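Local structure of poly-beta-1,6-N-acetyl-D-glucosamine N-deacetylase (4U10) at residues V48-W51 against Q52-I55; L249-T252 against E253-F256; L33-S36 against H37-L41. The protein probably removes acetyl groups from the N-acetylglucosamine units of a polysaccharide, this chain being its zinc-binding polysaccharide deacetylase domain. One frame throughout, in Å; residues are numbered along the deposited sequence.

Contact 1: residues V48-W51 against Q52-I55; sequences VVSW and QQII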
ATOM      1  N   VAL A  48      17.655   1.294   3.754  1.00 18.11           N
ATOM      2  CA  VAL A  48      16.248   1.737   3.820  1.00 17.36           C
ATOM      3  C   VAL A  48      16.123   3.237   3.868  1.00 17.45           C
ATOM      4  O   VAL A  48      16.585   3.912   4.785  1.00 16.40           O
ATOM      5  CB  VAL A  48      15.478   1.049   4.960  1.00 16.72           C
ATOM      6  CG1 VAL A  48      14.026   1.539   5.028  1.00 16.64           C
ATOM      7  CG2 VAL A  48      15.508  -0.452   4.727  1.00 15.79           C
ATOM      8  N   VAL A  49      15.487   3.772   2.860  1.00 15.72           N
ATOM      9  CA  VAL A  49      15.301   5.203   2.759  1.00 17.35           C
ATOM     10  C   VAL A  49      13.806   5.531   2.820  1.00 17.75           C
ATOM     11  O   VAL A  49      12.958   4.706   2.530  1.00 16.05           O
ATOM     12  CB  VAL A  49      15.877   5.738   1.440  1.00 17.97           C
ATOM     13  CG1 VAL A  49      17.377   5.385   1.355  1.00 18.44           C
ATOM     14  CG2 VAL A  49      15.071   5.194   0.276  1.00 19.73           C
ATOM     15  N   SER A  50      13.486   6.750   3.206  1.00 18.25           N
ATOM     16  CA  SER A  50      12.107   7.189   3.273  1.00 18.80           C
ATOM     17  C   SER A  50      11.681   7.697   1.905  1.00 19.05           C
ATOM     18  O   SER A  50      12.521   8.022   1.033  1.00 17.38           O
ATOM     19  CB  SER A  50      12.004   8.341   4.269  1.00 21.37           C
ATOM     20  OG  SER A  50      12.747   9.481   3.812  1.00 20.43           O
ATOM     21  N   TRP A  51      10.364   7.777   1.706  1.00 17.74           N
ATOM     22  CA  TRP A  51       9.848   8.332   0.502  1.00 17.02           C
ATOM     23  C   TRP A  51      10.352   9.759   0.324  1.00 16.82           C
ATOM     24  O   TRP A  51      10.653  10.181  -0.802  1.00 17.08           O
ATOM     25  CB  TRP A  51       8.316   8.228   0.442  1.00 17.16           C
ATOM     26  CG  TRP A  51       7.798   8.595  -0.881  1.00 15.99           C
ATOM     27  CD1 TRP A  51       7.053   9.665  -1.140  1.00 15.51           C
ATOM     28  CD2 TRP A  51       8.029   7.938  -2.154  1.00 16.17           C
ATOM     29  NE1 TRP A  51       6.792   9.744  -2.471  1.00 16.52           N
ATOM     30  CE2 TRP A  51       7.360   8.684  -3.118  1.00 15.56           C
ATOM     31  CE3 TRP A  51       8.706   6.780  -2.559  1.00 16.71           C
ATOM     32  CZ2 TRP A  51       7.350   8.337  -4.473  1.00 15.53           C
ATOM     33  CZ3 TRP A  51       8.726   6.468  -3.873  1.00 15.72           C
ATOM     34  CH2 TRP A  51       8.043   7.248  -4.831  1.00 14.89           C
ATOM     35  N   GLN A  52      10.408  10.506   1.404  1.00 16.94           N
ATOM     36  CA  GLN A  52      10.930  11.890   1.330  1.00 18.37           C
ATOM     37  C   GLN A  52      12.350  11.970   0.684  1.00 20.39           C
ATOM     38  O   GLN A  52      12.635  12.891  -0.124  1.00 21.37           O
ATOM     39  CB  GLN A  52      10.850  12.526   2.699  1.00 19.35           C
ATOM     40  CG  GLN A  52      11.056  14.013   2.707  1.00 20.86           C
ATOM     41  CD  GLN A  52      10.123  14.778   1.799  1.00 22.17           C
ATOM     42  OE1 GLN A  52       8.926  14.847   2.033  1.00 22.20           O
ATOM     43  NE2 GLN A  52      10.682  15.457   0.846  1.00 23.53           N
ATOM     44  N   GLN A  53      13.222  11.015   0.998  1.00 18.53           N
ATOM     45  CA  GLN A  53      14.555  10.951   0.380  1.00 20.42           C
ATOM     46  C   GLN A  53      14.483  10.677  -1.099  1.00 21.74           C
ATOM     47  O   GLN A  53      15.282  11.214  -1.880  1.00 21.03           O
ATOM     48  CB  GLN A  53      15.391   9.852   1.047  1.00 20.27           C
ATOM     49  CG  GLN A  53      15.843  10.231   2.446  1.00 22.56           C
ATOM     50  CD  GLN A  53      16.585   9.114   3.089  1.00 21.66           C
ATOM     51  OE1 GLN A  53      15.991   8.287   3.778  1.00 18.35           O
ATOM     52  NE2 GLN A  53      17.857   8.991   2.752  1.00 22.51           N
ATOM     53  N   ILE A  54      13.525   9.829  -1.500  1.00 20.49           N
ATOM     54  CA  ILE A  54      13.231   9.640  -2.919  1.00 21.41           C
ATOM     55  C   ILE A  54      12.833  10.968  -3.580  1.00 22.13           C
ATOM     56  O   ILE A  54      13.324  11.319  -4.648  1.00 22.55           O
ATOM     57  CB  ILE A  54      12.075   8.624  -3.152  1.00 21.32           C
ATOM     58  CG1 ILE A  54      12.354   7.254  -2.520  1.00 22.80           C
ATOM     59  CG2 ILE A  54      11.841   8.422  -4.610  1.00 20.68           C
ATOM     60  CD1 ILE A  54      13.657   6.620  -2.926  1.00 23.19           C
ATOM     61  N   ILE A  55      11.922  11.707  -2.949  1.00 20.00           N
ATOM     62  CA  ILE A  55      11.443  12.955  -3.525  1.00 21.40           C
ATOM     63  C   ILE A  55      12.547  14.005  -3.529  1.00 21.55           C
ATOM     64  O   ILE A  55      12.752  14.733  -4.511  1.00 24.44           O
ATOM     65  CB  ILE A  55      10.189  13.470  -2.764  1.00 20.97           C
ATOM     66  CG1 ILE A  55       8.999  12.539  -2.947  1.00 20.76           C
ATOM     67  CG2 ILE A  55       9.822  14.829  -3.298  1.00 23.70           C
ATOM     68  CD1 ILE A  55       8.532  12.398  -4.409  1.00 23.13           C
TER
HETATM   69  O   HOH W   1      16.313   6.342   6.025  1.00 39.60           O
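The chain leaves strand 47-48, turns at Ser50 and enters helix 51-58, whose first turn is closed by bonds from Ile54 N to Ser50 O (3.3 Å) and from Ile55 N to Trp51 O (2.9 Å). Ser50 is the N-cap. Its OG takes the N-H of Gln53 at 3.2 Å, with an angle of 154° at the hydrogen. The Gln53 side chain reaches back to the cap. Its CG lies anti to the carbonyl carbon and the chain runs on extended (chi2 177°), which carries the amide past Ser50. There Gln53 OE1 accepts from Ser50 N at 3.0 Å in a nearly straight bond (165°). The two exchanges make a capping box. The donor stands tilted from the plane of the Gln53 amide, and a water that also holds Val48 O donates to the same OE1. The Val49 side chain lies against this amide, with Val49 CB 3.5 Å from Gln53 OE1.

The remaining contacts are apolar. Ile54 stands across the Trp51 indole, with CG2 over the face of the six-membered ring, 4.0 Å from its centroid, in a CH-pi contact. CG1 of the other branch also lies against the ring near Trp51 CE3, and Ile54 CD1 at its tip meets Val49 CG2 at 3.8 Å. Ile55 CG1 approaches the indole obliquely near NE1. His228 and Phe230 meet Trp51 edge-to-face.

The chemistry is thus divided. The N-H groups of Ser50 and Gln53 are each taken up by the other's side chain, while Val49, Trp51 and Ile54 face the buried side toward strands 3-13 and 68-75.

Contact 2: residues L249-T252 against E253-F256; sequences LIDT and ETGF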
ATOM      1  N   LEU A 249       6.098  -8.316  -4.011  1.00 16.67           N
ATOM      2  CA  LEU A 249       5.075  -8.784  -3.062  1.00 17.52           C
ATOM      3  C   LEU A 249       5.616  -9.807  -2.100  1.00 17.29           C
ATOM      4  O   LEU A 249       6.024 -10.887  -2.524  1.00 16.48           O
ATOM      5  CB  LEU A 249       3.891  -9.413  -3.823  1.00 19.19           C
ATOM      6  CG  LEU A 249       2.731  -9.997  -3.014  1.00 18.75           C
ATOM      7  CD1 LEU A 249       2.108  -8.907  -2.188  1.00 19.34           C
ATOM      8  CD2 LEU A 249       1.677 -10.662  -3.890  1.00 18.48           C
ATOM      9  N   ILE A 250       5.618  -9.495  -0.806  1.00 16.73           N
ATOM     10  CA  ILE A 250       6.163 -10.368   0.180  1.00 18.41           C
ATOM     11  C   ILE A 250       5.142 -11.452   0.573  1.00 19.07           C
ATOM     12  O   ILE A 250       3.972 -11.185   0.775  1.00 17.32           O
ATOM     13  CB  ILE A 250       6.598  -9.572   1.433  1.00 18.60           C
ATOM     14  CG1 ILE A 250       7.592  -8.431   1.084  1.00 18.36           C
ATOM     15  CG2 ILE A 250       7.190 -10.509   2.455  1.00 20.65           C
ATOM     16  CD1 ILE A 250       8.979  -8.909   0.642  1.00 19.77           C
ATOM     17  N   ASP A 251       5.590 -12.685   0.728  1.00 21.10           N
ATOM     18  CA  ASP A 251       4.725 -13.705   1.356  1.00 22.38           C
ATOM     19  C   ASP A 251       5.561 -14.571   2.297  1.00 24.65           C
ATOM     20  O   ASP A 251       6.814 -14.374   2.422  1.00 18.45           O
ATOM     21  CB  ASP A 251       4.003 -14.557   0.295  1.00 25.22           C
ATOM     22  CG  ASP A 251       4.957 -15.174  -0.746  1.00 25.74           C
ATOM     23  OD1 ASP A 251       5.937 -15.872  -0.400  1.00 28.68           O
ATOM     24  OD2 ASP A 251       4.673 -15.009  -1.943  1.00 27.62           O
ATOM     25  N   THR A 252       4.901 -15.522   2.959  1.00 25.41           N
ATOM     26  CA  THR A 252       5.605 -16.402   3.909  1.00 24.70           C
ATOM     27  C   THR A 252       6.702 -17.230   3.292  1.00 25.99           C
ATOM     28  O   THR A 252       7.467 -17.777   4.055  1.00 29.33           O
ATOM     29  CB  THR A 252       4.694 -17.410   4.557  1.00 23.08           C
ATOM     30  OG1 THR A 252       4.054 -18.094   3.513  1.00 19.91           O
ATOM     31  CG2 THR A 252       3.682 -16.767   5.440  1.00 25.51           C
ATOM     32  N   GLU A 253       6.764 -17.361   1.964  1.00 26.63           N
ATOM     33  CA  GLU A 253       7.889 -18.059   1.278  1.00 31.76           C
ATOM     34  C   GLU A 253       8.983 -17.137   0.781  1.00 29.83           C
ATOM     35  O   GLU A 253       9.923 -17.571   0.109  1.00 28.22           O
ATOM     36  CB  GLU A 253       7.426 -18.873   0.072  1.00 35.44           C
ATOM     37  CG  GLU A 253       7.053 -20.306   0.406  1.00 41.88           C
ATOM     38  CD  GLU A 253       5.666 -20.415   0.985  1.00 46.56           C
ATOM     39  OE1 GLU A 253       4.789 -21.064   0.339  1.00 56.39           O
ATOM     40  OE2 GLU A 253       5.449 -19.840   2.088  1.00 54.87           O
ATOM     41  N   THR A 254       8.893 -15.868   1.122  1.00 26.02           N
ATOM     42  CA  THR A 254       9.920 -14.953   0.719  1.00 26.90           C
ATOM     43  C   THR A 254      11.130 -15.100   1.676  1.00 27.78           C
ATOM     44  O   THR A 254      11.129 -14.604   2.799  1.00 27.27           O
ATOM     45  CB  THR A 254       9.440 -13.484   0.665  1.00 22.76           C
ATOM     46  OG1 THR A 254       8.232 -13.391  -0.090  1.00 21.25           O
ATOM     47  CG2 THR A 254      10.551 -12.603  -0.001  1.00 21.37           C
ATOM     48  N   GLY A 255      12.145 -15.810   1.191  1.00 32.90           N
ATOM     49  CA  GLY A 255      13.409 -15.964   1.900  1.00 33.46           C
ATOM     50  C   GLY A 255      14.445 -15.016   1.360  1.00 31.33           C
ATOM     51  O   GLY A 255      14.162 -14.187   0.484  1.00 30.84           O
ATOM     52  N   PHE A 256      15.654 -15.120   1.889  1.00 31.19           N
ATOM     53  CA  PHE A 256      16.728 -14.203   1.472  1.00 33.50           C
ATOM     54  C   PHE A 256      17.050 -14.278  -0.052  1.00 32.60           C
ATOM     55  O   PHE A 256      17.298 -13.246  -0.740  1.00 31.58           O
ATOM     56  CB  PHE A 256      17.975 -14.481   2.296  1.00 35.08           C
ATOM     57  CG  PHE A 256      17.776 -14.309   3.779  1.00 38.27           C
ATOM     58  CD1 PHE A 256      16.726 -13.527   4.288  1.00 39.24           C
ATOM     59  CD2 PHE A 256      18.674 -14.871   4.674  1.00 39.10           C
ATOM     60  CE1 PHE A 256      16.559 -13.368   5.635  1.00 34.39           C
ATOM     61  CE2 PHE A 256      18.516 -14.682   6.039  1.00 40.27           C
ATOM     62  CZ  PHE A 256      17.455 -13.932   6.519  1.00 38.97           C
TER
HETATM   63  O   HOH W   2       8.387 -12.734  -2.533  1.00 24.31           O
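Thr254 and Asp251 cross at about a right angle, and the threonine hydroxyl points back at the aspartate backbone. Asp251 N donates to Thr254 OG1 at 2.9 Å in an almost perfectly straight bond (178°). With OG1 beside its own backbone N, the hydroxyl faces Asp251 and the methyl branch faces Ile250, where Thr254 CG2 comes within 4.1 Å of Ile250 CD1. A water links OG1 to Leu249 O.

Asp251 to Thr254 is a type I beta turn, closed by Thr254 N to Asp251 O at 2.9 Å. It carries the chain from strand 248-249 of the central sheet toward helix 256-263. At the strand end Leu249 packs on His10, which binds a zinc ion with Asp74. The aspartate side chain folds over the turn. Asp251 OD1 is met on its anti side by Glu253 N at 2.9 Å, in a bent bond of 135°, an Asx turn within the beta turn.

At the outer corner, Thr252 and Glu253 lie side by side and point the same way. The glutamate chain bends at chi2 (81°), bringing its carboxylate back to the threonine. Thr252 OG1 donates to Glu253 OE2 at 2.7 Å, on the syn side and somewhat out of the carboxylate plane. Inward, Ile250 rests on Tyr9 and His37.

Contact 3: residues L33-S36 against H37-L41; sequences LLIS and HFNWL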
ATOM      1  N   LEU A  33       9.738 -13.298  10.561  1.00 18.12           N
ATOM      2  CA  LEU A  33      10.139 -13.233   9.168  1.00 20.58           C
ATOM      3  C   LEU A  33      10.434 -11.786   8.762  1.00 18.58           C
ATOM      4  O   LEU A  33      11.388 -11.556   7.997  1.00 18.77           O
ATOM      5  CB  LEU A  33       9.148 -13.866   8.202  1.00 19.81           C
ATOM      6  CG  LEU A  33       9.538 -13.768   6.740  1.00 23.18           C
ATOM      7  CD1 LEU A  33      10.767 -14.621   6.419  1.00 22.05           C
ATOM      8  CD2 LEU A  33       8.382 -14.224   5.845  1.00 24.84           C
ATOM      9  N   LEU A  34       9.658 -10.846   9.287  1.00 17.83           N
ATOM     10  CA  LEU A  34       9.826  -9.420   8.980  1.00 17.86           C
ATOM     11  C   LEU A  34      11.219  -8.978   9.520  1.00 17.39           C
ATOM     12  O   LEU A  34      12.037  -8.356   8.806  1.00 19.43           O
ATOM     13  CB  LEU A  34       8.723  -8.575   9.652  1.00 17.73           C
ATOM     14  CG  LEU A  34       8.864  -7.049   9.500  1.00 18.29           C
ATOM     15  CD1 LEU A  34       8.691  -6.664   8.025  1.00 18.25           C
ATOM     16  CD2 LEU A  34       7.954  -6.160  10.363  1.00 17.69           C
ATOM     17  N   ILE A  35      11.481  -9.315  10.761  1.00 18.22           N
ATOM     18  CA  ILE A  35      12.828  -8.988  11.419  1.00 18.66           C
ATOM     19  C   ILE A  35      13.974  -9.568  10.638  1.00 19.53           C
ATOM     20  O   ILE A  35      15.051  -8.941  10.472  1.00 19.50           O
ATOM     21  CB  ILE A  35      12.799  -9.429  12.898  1.00 18.38           C
ATOM     22  CG1 ILE A  35      11.856  -8.488  13.655  1.00 19.15           C
ATOM     23  CG2 ILE A  35      14.205  -9.480  13.544  1.00 18.64           C
ATOM     24  CD1 ILE A  35      11.422  -8.932  15.063  1.00 19.59           C
ATOM     25  N   SER A  36      13.726 -10.750  10.049  1.00 19.05           N
ATOM     26  CA  SER A  36      14.759 -11.437   9.303  1.00 19.22           C
ATOM     27  C   SER A  36      15.076 -10.698   8.028  1.00 21.42           C
ATOM     28  O   SER A  36      16.266 -10.585   7.604  1.00 20.69           O
ATOM     29  CB  SER A  36      14.398 -12.927   9.044  1.00 20.86           C
ATOM     30  OG  SER A  36      13.628 -13.097   7.895  1.00 21.97           O
ATOM     31  N   HIS A  37      14.025 -10.190   7.389  1.00 19.58           N
ATOM     32  CA  HIS A  37      14.214  -9.352   6.257  1.00 20.92           C
ATOM     33  C   HIS A  37      14.967  -8.047   6.669  1.00 19.58           C
ATOM     34  O   HIS A  37      15.850  -7.629   5.970  1.00 22.16           O
ATOM     35  CB  HIS A  37      12.882  -8.984   5.613  1.00 22.01           C
ATOM     36  CG  HIS A  37      12.178 -10.130   4.993  1.00 21.50           C
ATOM     37  ND1 HIS A  37      10.885 -10.038   4.549  1.00 23.59           N
ATOM     38  CD2 HIS A  37      12.553 -11.408   4.784  1.00 24.66           C
ATOM     39  CE1 HIS A  37      10.508 -11.190   4.033  1.00 24.33           C
ATOM     40  NE2 HIS A  37      11.499 -12.044   4.169  1.00 26.07           N
ATOM     41  N   PHE A  38      14.551  -7.420   7.755  1.00 18.83           N
ATOM     42  CA  PHE A  38      15.132  -6.124   8.226  1.00 19.14           C
ATOM     43  C   PHE A  38      16.586  -6.267   8.569  1.00 20.65           C
ATOM     44  O   PHE A  38      17.397  -5.399   8.267  1.00 22.61           O
ATOM     45  CB  PHE A  38      14.392  -5.622   9.460  1.00 18.25           C
ATOM     46  CG  PHE A  38      13.083  -4.972   9.149  1.00 19.24           C
ATOM     47  CD1 PHE A  38      12.505  -5.093   7.890  1.00 20.10           C
ATOM     48  CD2 PHE A  38      12.403  -4.298  10.130  1.00 19.06           C
ATOM     49  CE1 PHE A  38      11.267  -4.503   7.612  1.00 21.13           C
ATOM     50  CE2 PHE A  38      11.181  -3.722   9.855  1.00 20.74           C
ATOM     51  CZ  PHE A  38      10.624  -3.801   8.591  1.00 19.00           C
ATOM     52  N   ASN A  39      16.900  -7.388   9.207  1.00 21.99           N
ATOM     53  CA  ASN A  39      18.308  -7.810   9.400  1.00 23.28           C
ATOM     54  C   ASN A  39      19.099  -8.140   8.139  1.00 23.28           C
ATOM     55  O   ASN A  39      20.252  -7.778   8.041  1.00 25.92           O
ATOM     56  CB  ASN A  39      18.339  -9.034  10.297  1.00 22.55           C
ATOM     57  CG  ASN A  39      18.012  -8.699  11.706  1.00 22.12           C
ATOM     58  OD1 ASN A  39      18.119  -7.539  12.124  1.00 21.09           O
ATOM     59  ND2 ASN A  39      17.598  -9.714  12.479  1.00 22.24           N
ATOM     60  N   TRP A  40      18.503  -8.861   7.205  1.00 23.37           N
ATOM     61  CA  TRP A  40      19.171  -9.262   6.007  1.00 25.49           C
ATOM     62  C   TRP A  40      19.470  -8.035   5.157  1.00 29.13           C
ATOM     63  O   TRP A  40      20.555  -7.964   4.541  1.00 27.55           O
ATOM     64  CB  TRP A  40      18.322 -10.232   5.211  1.00 28.58           C
ATOM     65  CG  TRP A  40      19.045 -10.694   4.035  1.00 32.30           C
ATOM     66  CD1 TRP A  40      19.866 -11.782   3.970  1.00 34.05           C
ATOM     67  CD2 TRP A  40      19.095 -10.071   2.737  1.00 35.48           C
ATOM     68  NE1 TRP A  40      20.396 -11.892   2.714  1.00 36.25           N
ATOM     69  CE2 TRP A  40      19.953 -10.853   1.939  1.00 37.91           C
ATOM     70  CE3 TRP A  40      18.496  -8.931   2.174  1.00 36.76           C
ATOM     71  CZ2 TRP A  40      20.235 -10.536   0.596  1.00 40.94           C
ATOM     72  CZ3 TRP A  40      18.768  -8.621   0.834  1.00 39.43           C
ATOM     73  CH2 TRP A  40      19.634  -9.421   0.062  1.00 42.60           C
ATOM     74  N   LEU A  41      18.536  -7.068   5.123  1.00 24.01           N
ATOM     75  CA  LEU A  41      18.770  -5.870   4.338  1.00 26.28           C
ATOM     76  C   LEU A  41      20.004  -5.147   4.895  1.00 25.55           C
ATOM     77  O   LEU A  41      20.899  -4.801   4.132  1.00 24.83           O
ATOM     78  CB  LEU A  41      17.552  -4.901   4.343  1.00 24.09           C
ATOM     79  CG  LEU A  41      16.252  -5.396   3.708  1.00 22.27           C
ATOM     80  CD1 LEU A  41      15.091  -4.499   4.057  1.00 22.61           C
ATOM     81  CD2 LEU A  41      16.451  -5.454   2.209  1.00 23.33           C
TER
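Helix 31-42 packs beside the central sheet of the deacetylase domain, and residues 33-41 make up about two and a half turns of it. Successive backbone bonds run four residues back, from His37 N to Leu33 O (3.0 Å) through to Trp40 N to Ser36 O. Leu33 O has a second donor. Ser36 OG sits between its own backbone N and carbonyl carbon (chi1 86°), where it donates to Leu33 O at 2.7 Å. Both donors come from the same face of the carbonyl plane.

The His37 imidazole lies with one face against Leu33 O, which stands 3.3 Å above the ring plane toward its rim. Leu33 crosses the far end of the ring, with CD1 3.5 Å from NE2. The ring nitrogens are bonded outside the helix, ND1 with Tyr9 OH and NE2 with Thr254 O.

One residue on, Leu34 lies over the Phe38 ring. Leu34 CG is 4.0 Å from the centroid and 20° off the normal, a CH-pi contact, and Leu34 CD1 comes to 3.4 Å from Phe38 CE1. Tyr91 and Tyr93 meet Phe38 edge-to-face. Asn39 lies alongside Ile35, with ND2 3.6 Å from CG2, and its OD1 is bonded with Tyr91 OH. The Asn39 side chain comes within about 4 Å of a bound zinc ion, the one held by Lys42 and Asp43.

The helix therefore has sides of different chemistry. Leu34 and Phe38 give an apolar surface toward helix 79-91. His37 is buried, and its two outside bonds probably fix its ring rotation, tying the helix to strand 3-13 and the 249-256 loop.

Overall arrangement
Contacts 2 and 3 are neighbours, their centres about 11 Å apart. The loop and the helix meet directly, and the Phe256 ring stacks on Trp40. Contact 1 only brushes contact 3, through Val48 and Leu41, and does not touch contact 2. All three are partly buried, and each has an apolar side turned toward strand 3-13. Contacts 1 and 2 start at the ends of short strands of one sheet. Contact 1 enters its helix, and contact 2 stops at the first residue of the next. Their chemistry differs accordingly: contact 1 caps a helix, contact 2 braces a more exposed turn with hydroxyl and carboxylate groups, and contact 3 adds buried aromatic packing and a histidine bonded on both nitrogens to its regular helix bonds.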